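Side-chain contacts in 3-dehydroquinate dehydratase (Enterococcus faecalis, PDB 4PH6), which catalyses the cis-dehydration of 3-dehydroquinate to 3-dehydroshikimate, the third step of the chorismate pathway, through an imine intermediate with an active-site lysine: residues Cys65-Ser68 against Gln69-Glu73; Glu73-Gln77 against Lys78-Leu82; His132-Lys136 against Ala137-Ile141. All coordinates share one frame; numbering follows the deposited sequence.

Contact 1. Residues Cys65-Ser68 against Gln69-Glu73; sequences CNLS and QQVME
Four backbone bonds of the i to i+4 kind tie Cys65-Ser68 to Gln69-Glu73 as successive turns of one helix. Val71 N reaches Leu67 O at 3.0 Å and Gln70 N reaches Asn66 O at 3.2 Å, the latter lying in the carbonyl plane. The other two are Gln69 N to Cys65 O and Met72 N to Ser68 O. A weak second bond from Gln69 N also goes to Asn66 O.

Among the polar side chains, Asn66 and Gln70 sit one turn apart on the outer side. Gln70 runs extended beyond CG and brings OE1 to 3.3 Å from Asn66 ND2, yet the angle is too poor for a hydrogen bond, and the two amide planes are turned 64° apart. The aliphatic CG of Gln70 meanwhile rests 3.5 Å from Asn66 O. Ser68 behaves differently: its OG stands between its own backbone N and carbonyl carbon (chi1 71°). This buried hydroxyl accepts a hydrogen bond from Ala112 N and so ties the helix to a loop.

The apolar pair is Leu67 CD1 and Val71 CG2, 4.5 Å apart. Two methyl groups also lie against oxygens: Leu67 CD1 comes 3.6 Å from Gln70 OE1, the Leu67 and Gln70 side chains crossing at about a right angle, and Val71 CG2 lies 3.5 Å from Leu67 O.

Helix 61-73 is the helix of a beta-alpha-beta crossover in the (beta/alpha)8 barrel, linking strand 47-51 to strand 80-83. Leu67 and Val71 face Leu34 of helix 30-40, Cys65 and Ser68 pack on Leu107 of helix 97-110, and Leu67 and Ser68 touch Trp50 on strand 47-51, a residue predicted to bind 3-dehydroquinate.

Contact 2. Residues Glu73-Gln77 against Lys78-Leu82; sequences ERLGQ and KPLLL
Leu75 O is gripped twice, by Lys78 N at 3.0 Å and by a water at 2.7 Å. The hydrogen bond from the Lys78 amide closes the type I' beta turn from Leu75 to Lys78; its N-H is fairly straight toward the oxygen (163°), but the nitrogen stands well above the carbonyl plane, off the lone pairs. The water donates to Leu75 O and accepts from Lys78 NZ at 2.9 Å. A second water does the same between Gly76 O and Lys78 NZ, this time with a longer 3.2 Å leg to the ammonium group. The carbonyls of Leu75 and Gly76 are thus bridged to one lysine.

Lys78 runs extended alongside the turn. Its CG is anti to its carbonyl carbon (chi1 -69°), its CB packs 3.4 Å from Leu75 O, and a bend at chi4 (62°) brings NZ to the two waters. NZ is also hydrogen-bonded to Ser40 O, so the amine joins the turn to the end of helix 30-40. Gly76 and Gln77 both have positive phi, Gly76 being the first residue out of the helical conformation.

On the buried side, Leu75 CD1 meets the start of the strand. It lies 3.5 Å from Leu80 CB and 3.4 Å from Lys78 O, the two leucine side chains crossing at about a right angle.

The turn carries the chain from helix 61-73 into strand 80-83 of the parallel barrel. Leu75 touches Val48 on strand 47-51, Pro79 packs between that strand and strand 115-119, and Leu80 N donates to Asp114 OD2.

Contact 3. Residues His132-Lys136 against Ala137-Ile141; sequences HEAKK and AGIKI
Two backbone bonds cap the end of helix 124-136, taken by the carbonyls of Ala134 and Lys135: Gly138 N to Lys135 O at 2.8 Å and Ile139 N to Ala134 O at 3.0 Å. In both, the nitrogen stands above the carbonyl plane. Ala137 N adds only weak bonds, to Glu133 O and Ala134 O. Gly138, with positive phi, is the residue at which the chain turns out of the helix.

The apolar packing centres on Ala134. Its CB meets Ile141 CD1 at 3.6 Å and Ile139 CB at 4.1 Å. Ile141 CG1 lies anti to the carbonyl carbon (chi1 -62°), and the bend at chi2 (-58°) carries CD1 to the alanine. Ile139 also lays its CB 3.3 Å from Ala134 O, beside the carbonyl that its own N-H holds.

Lys135 contributes its aliphatic length: extended beyond CG, it crosses Ile141 at about a right angle, with CE 4.0 Å from Ile141 CG1. Its NZ is hydrogen-bonded to Gln168 O.

Ala134, Ile139 and Ile141 all pack on Leu116 of strand 115-119. Such an end is a Schellman motif, followed, after Ile139, by strand 140-147, within one beta-alpha-beta unit of the TIM barrel.

Contacts 1 and 2 follow one another in the chain: they share Glu73 and touch, Met72 CE lying 3.7 Å from Leu80 CB, and together carry helix 61-73 into strand 80-83. Contact 3 is the corresponding passage from helix 124-136 into strand 140-147, about 17 Å from contact 2 between centres, on the same barrel sheet. Each is partly buried. Contact 1 is regular helix whose apolar side chains pack mainly on neighbouring elements rather than on each other, whereas contacts 2 and 3 take the chain out of its helix through a glycine of positive phi. Both are closed by backbone bonds; contact 2 adds two waters and a lysine, while contact 3 has two Schellman bonds and alanine-isoleucine packing.

Contact 1. Residues Cys65-Ser68 against Gln69-Glu73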
# COMPACT_ATOMS: atom_id res chain seq x y z
N CYS A 65 -24.01 5.26 30.16
CA CYS A 65 -23.43 4.15 30.93
C CYS A 65 -24.26 2.87 30.77
O CYS A 65 -23.71 1.80 30.55
CB CYS A 65 -23.31 4.51 32.42
SG CYS A 65 -22.03 5.75 32.76
N ASN A 66 -25.58 3.01 30.88
CA ASN A 66 -26.50 1.88 30.76
C ASN A 66 -26.49 1.30 29.37
O ASN A 66 -26.42 0.08 29.17
CB ASN A 66 -27.92 2.30 31.12
CG ASN A 66 -28.92 1.17 30.91
OD1 ASN A 66 -29.08 0.29 31.76
ND2 ASN A 66 -29.60 1.19 29.76
N LEU A 67 -26.57 2.19 28.39
CA LEU A 67 -26.49 1.76 27.01
C LEU A 67 -25.18 1.02 26.77
O LEU A 67 -25.15 0.04 26.03
CB LEU A 67 -26.64 2.96 26.07
CG LEU A 67 -26.67 2.59 24.59
CD1 LEU A 67 -27.62 1.44 24.35
CD2 LEU A 67 -27.05 3.81 23.73
N SER A 68 -24.10 1.47 27.42
CA SER A 68 -22.80 0.83 27.21
C SER A 68 -22.84 -0.61 27.73
O SER A 68 -22.20 -1.49 27.16
CB SER A 68 -21.68 1.61 27.89
OG SER A 68 -21.75 1.51 29.30
N GLN A 69 -23.63 -0.84 28.78
CA GLN A 69 -23.81 -2.18 29.33
C GLN A 69 -24.51 -3.12 28.34
O GLN A 69 -24.07 -4.25 28.11
CB GLN A 69 -24.60 -2.11 30.64
CG GLN A 69 -23.72 -1.98 31.86
CD GLN A 69 -22.76 -3.15 32.03
OE1 GLN A 69 -23.07 -4.29 31.63
NE2 GLN A 69 -21.61 -2.90 32.63
N GLN A 70 -25.59 -2.63 27.75
CA GLN A 70 -26.36 -3.38 26.75
C GLN A 70 -25.59 -3.65 25.45
O GLN A 70 -25.79 -4.68 24.80
CB GLN A 70 -27.64 -2.61 26.46
CG GLN A 70 -28.48 -2.40 27.71
CD GLN A 70 -29.60 -1.42 27.51
OE1 GLN A 70 -29.43 -0.39 26.87
NE2 GLN A 70 -30.77 -1.75 28.04
N VAL A 71 -24.72 -2.72 25.08
CA VAL A 71 -23.84 -2.89 23.93
C VAL A 71 -22.83 -4.00 24.19
O VAL A 71 -22.66 -4.89 23.36
CB VAL A 71 -23.08 -1.58 23.61
CG1 VAL A 71 -21.82 -1.87 22.83
CG2 VAL A 71 -23.98 -0.64 22.85
N MET A 72 -22.19 -3.96 25.36
CA MET A 72 -21.23 -4.99 25.76
C MET A 72 -21.83 -6.39 25.77
O MET A 72 -21.20 -7.36 25.34
CB MET A 72 -20.66 -4.67 27.13
CG MET A 72 -19.71 -5.72 27.65
SD MET A 72 -18.15 -5.58 26.79
CE MET A 72 -17.56 -4.00 27.41
N GLU A 73 -23.06 -6.50 26.28
CA GLU A 73 -23.72 -7.80 26.39
C GLU A 73 -23.89 -8.48 25.04
O GLU A 73 -23.91 -9.71 24.97
CB GLU A 73 -25.08 -7.67 27.06
CG GLU A 73 -25.02 -7.25 28.51
CD GLU A 73 -26.39 -7.18 29.14
OE1 GLU A 73 -27.36 -6.91 28.40
OE2 GLU A 73 -26.50 -7.41 30.37

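Contact 2. Residues Glu73-Gln77 against Lys78-Leu82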
# COMPACT_ATOMS: atom_id res chain seq x y z
N GLU A 73 -23.06 -6.50 26.28
CA GLU A 73 -23.72 -7.80 26.39
C GLU A 73 -23.89 -8.48 25.04
O GLU A 73 -23.91 -9.71 24.97
CB GLU A 73 -25.08 -7.67 27.06
CG GLU A 73 -25.02 -7.25 28.51
CD GLU A 73 -26.39 -7.18 29.14
OE1 GLU A 73 -27.36 -6.91 28.40
OE2 GLU A 73 -26.50 -7.41 30.37
N ARG A 74 -24.02 -7.67 23.98
CA ARG A 74 -24.22 -8.17 22.62
C ARG A 74 -22.92 -8.32 21.79
O ARG A 74 -22.98 -8.61 20.60
CB ARG A 74 -25.19 -7.24 21.86
CG ARG A 74 -26.62 -7.19 22.40
CD ARG A 74 -27.34 -5.90 22.00
NE ARG A 74 -28.76 -5.90 22.37
CZ ARG A 74 -29.22 -5.69 23.61
NH1 ARG A 74 -28.38 -5.47 24.62
NH2 ARG A 74 -30.53 -5.71 23.83
N LEU A 75 -21.76 -8.09 22.40
CA LEU A 75 -20.54 -8.01 21.58
C LEU A 75 -19.83 -9.34 21.35
O LEU A 75 -18.78 -9.36 20.73
CB LEU A 75 -19.54 -7.04 22.21
CG LEU A 75 -19.78 -5.58 21.83
CD1 LEU A 75 -18.58 -4.73 22.16
CD2 LEU A 75 -20.10 -5.45 20.35
N GLY A 76 -20.40 -10.45 21.83
CA GLY A 76 -19.81 -11.76 21.63
C GLY A 76 -18.36 -11.87 22.09
O GLY A 76 -17.56 -12.61 21.50
N GLN A 77 -18.03 -11.08 23.11
CA GLN A 77 -16.74 -11.04 23.80
C GLN A 77 -15.65 -10.36 22.96
O GLN A 77 -14.46 -10.59 23.16
CB GLN A 77 -16.32 -12.46 24.22
CG GLN A 77 -15.27 -12.55 25.34
CD GLN A 77 -15.69 -11.90 26.68
OE1 GLN A 77 -16.84 -11.54 26.89
NE2 GLN A 77 -14.72 -11.76 27.57
N LYS A 78 -16.07 -9.51 22.02
CA LYS A 78 -15.14 -8.60 21.35
C LYS A 78 -14.92 -7.34 22.21
O LYS A 78 -15.87 -6.78 22.75
CB LYS A 78 -15.67 -8.18 19.98
CG LYS A 78 -15.69 -9.27 18.92
CD LYS A 78 -15.88 -8.64 17.52
CE LYS A 78 -16.12 -9.70 16.46
NZ LYS A 78 -17.35 -10.45 16.72
N PRO A 79 -13.66 -6.90 22.31
CA PRO A 79 -13.35 -5.70 23.10
C PRO A 79 -14.17 -4.51 22.66
O PRO A 79 -14.40 -4.31 21.47
CB PRO A 79 -11.86 -5.46 22.82
CG PRO A 79 -11.33 -6.85 22.46
CD PRO A 79 -12.46 -7.52 21.73
N LEU A 80 -14.63 -3.74 23.63
CA LEU A 80 -15.38 -2.53 23.38
C LEU A 80 -14.55 -1.29 23.69
O LEU A 80 -14.22 -1.01 24.85
CB LEU A 80 -16.68 -2.52 24.18
CG LEU A 80 -17.44 -1.19 24.08
CD1 LEU A 80 -17.75 -0.86 22.60
CD2 LEU A 80 -18.72 -1.22 24.90
N LEU A 81 -14.21 -0.57 22.63
CA LEU A 81 -13.59 0.75 22.70
C LEU A 81 -14.66 1.83 22.68
O LEU A 81 -15.55 1.83 21.81
CB LEU A 81 -12.62 0.93 21.52
CG LEU A 81 -12.02 2.31 21.24
CD1 LEU A 81 -11.14 2.82 22.39
CD2 LEU A 81 -11.22 2.31 19.90
N LEU A 82 -14.58 2.76 23.63
CA LEU A 82 -15.49 3.90 23.68
C LEU A 82 -14.72 5.17 23.33
O LEU A 82 -13.61 5.41 23.83
CB LEU A 82 -16.14 4.02 25.06
CG LEU A 82 -17.12 2.90 25.46
CD1 LEU A 82 -17.86 3.24 26.75
CD2 LEU A 82 -18.12 2.64 24.36
O HOH W 1 -19.45 -8.99 18.14
O HOH W 2 -17.17 -12.96 18.65

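Contact 3. Residues His132-Lys136 against Ala137-Ile141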
# COMPACT_ATOMS: atom_id res chain seq x y z
N HIS A 132 -5.50 7.36 35.23
CA HIS A 132 -5.25 6.50 36.38
C HIS A 132 -6.52 5.89 36.95
O HIS A 132 -6.50 4.75 37.40
CB HIS A 132 -4.50 7.26 37.48
CG HIS A 132 -3.17 7.78 37.03
ND1 HIS A 132 -2.24 6.98 36.41
CD2 HIS A 132 -2.65 9.02 37.08
CE1 HIS A 132 -1.19 7.71 36.10
NE2 HIS A 132 -1.40 8.95 36.49
N GLU A 133 -7.62 6.65 36.93
CA GLU A 133 -8.90 6.09 37.35
C GLU A 133 -9.40 5.01 36.36
O GLU A 133 -9.94 3.99 36.77
CB GLU A 133 -9.96 7.18 37.51
CG GLU A 133 -9.72 8.12 38.70
CD GLU A 133 -9.52 7.38 40.01
OE1 GLU A 133 -10.43 6.65 40.44
OE2 GLU A 133 -8.42 7.51 40.61
N ALA A 134 -9.19 5.23 35.07
CA ALA A 134 -9.55 4.21 34.09
C ALA A 134 -8.68 2.96 34.23
O ALA A 134 -9.21 1.84 34.20
CB ALA A 134 -9.45 4.77 32.68
N LYS A 135 -7.37 3.13 34.39
CA LYS A 135 -6.47 1.98 34.50
C LYS A 135 -6.76 1.15 35.74
O LYS A 135 -6.71 -0.09 35.69
CB LYS A 135 -4.99 2.40 34.52
CG LYS A 135 -4.47 2.84 33.16
CD LYS A 135 -2.95 2.83 33.04
CE LYS A 135 -2.56 3.25 31.62
NZ LYS A 135 -1.09 3.17 31.33
N LYS A 136 -7.05 1.83 36.84
CA LYS A 136 -7.41 1.16 38.07
C LYS A 136 -8.62 0.25 37.83
O LYS A 136 -8.70 -0.85 38.38
CB LYS A 136 -7.69 2.18 39.18
CG LYS A 136 -7.89 1.57 40.54
CD LYS A 136 -8.12 2.64 41.60
CE LYS A 136 -6.83 3.38 41.95
NZ LYS A 136 -6.04 2.70 43.03
N ALA A 137 -9.55 0.69 36.98
CA ALA A 137 -10.72 -0.13 36.63
C ALA A 137 -10.41 -1.19 35.57
O ALA A 137 -11.33 -1.89 35.13
CB ALA A 137 -11.87 0.76 36.14
N GLY A 138 -9.14 -1.30 35.16
CA GLY A 138 -8.74 -2.32 34.18
C GLY A 138 -9.01 -1.92 32.74
O GLY A 138 -8.99 -2.75 31.83
N ILE A 139 -9.25 -0.64 32.51
CA ILE A 139 -9.46 -0.15 31.16
C ILE A 139 -8.14 0.23 30.48
O ILE A 139 -7.34 0.97 31.05
CB ILE A 139 -10.38 1.07 31.16
CG1 ILE A 139 -11.68 0.74 31.91
CG2 ILE A 139 -10.64 1.52 29.75
CD1 ILE A 139 -12.49 1.96 32.30
N LYS A 140 -7.91 -0.28 29.26
CA LYS A 140 -6.75 0.11 28.46
C LYS A 140 -6.94 1.50 27.87
O LYS A 140 -8.02 1.85 27.39
CB LYS A 140 -6.50 -0.88 27.31
CG LYS A 140 -6.34 -2.34 27.72
CD LYS A 140 -5.16 -2.53 28.65
CE LYS A 140 -5.07 -4.00 29.08
NZ LYS A 140 -4.10 -4.18 30.21
N ILE A 141 -5.87 2.29 27.88
CA ILE A 141 -5.96 3.66 27.40
C ILE A 141 -5.44 3.84 25.98
O ILE A 141 -4.31 3.45 25.66
CB ILE A 141 -5.20 4.60 28.33
CG1 ILE A 141 -5.83 4.55 29.72
CG2 ILE A 141 -5.24 6.01 27.77
CD1 ILE A 141 -7.31 4.91 29.73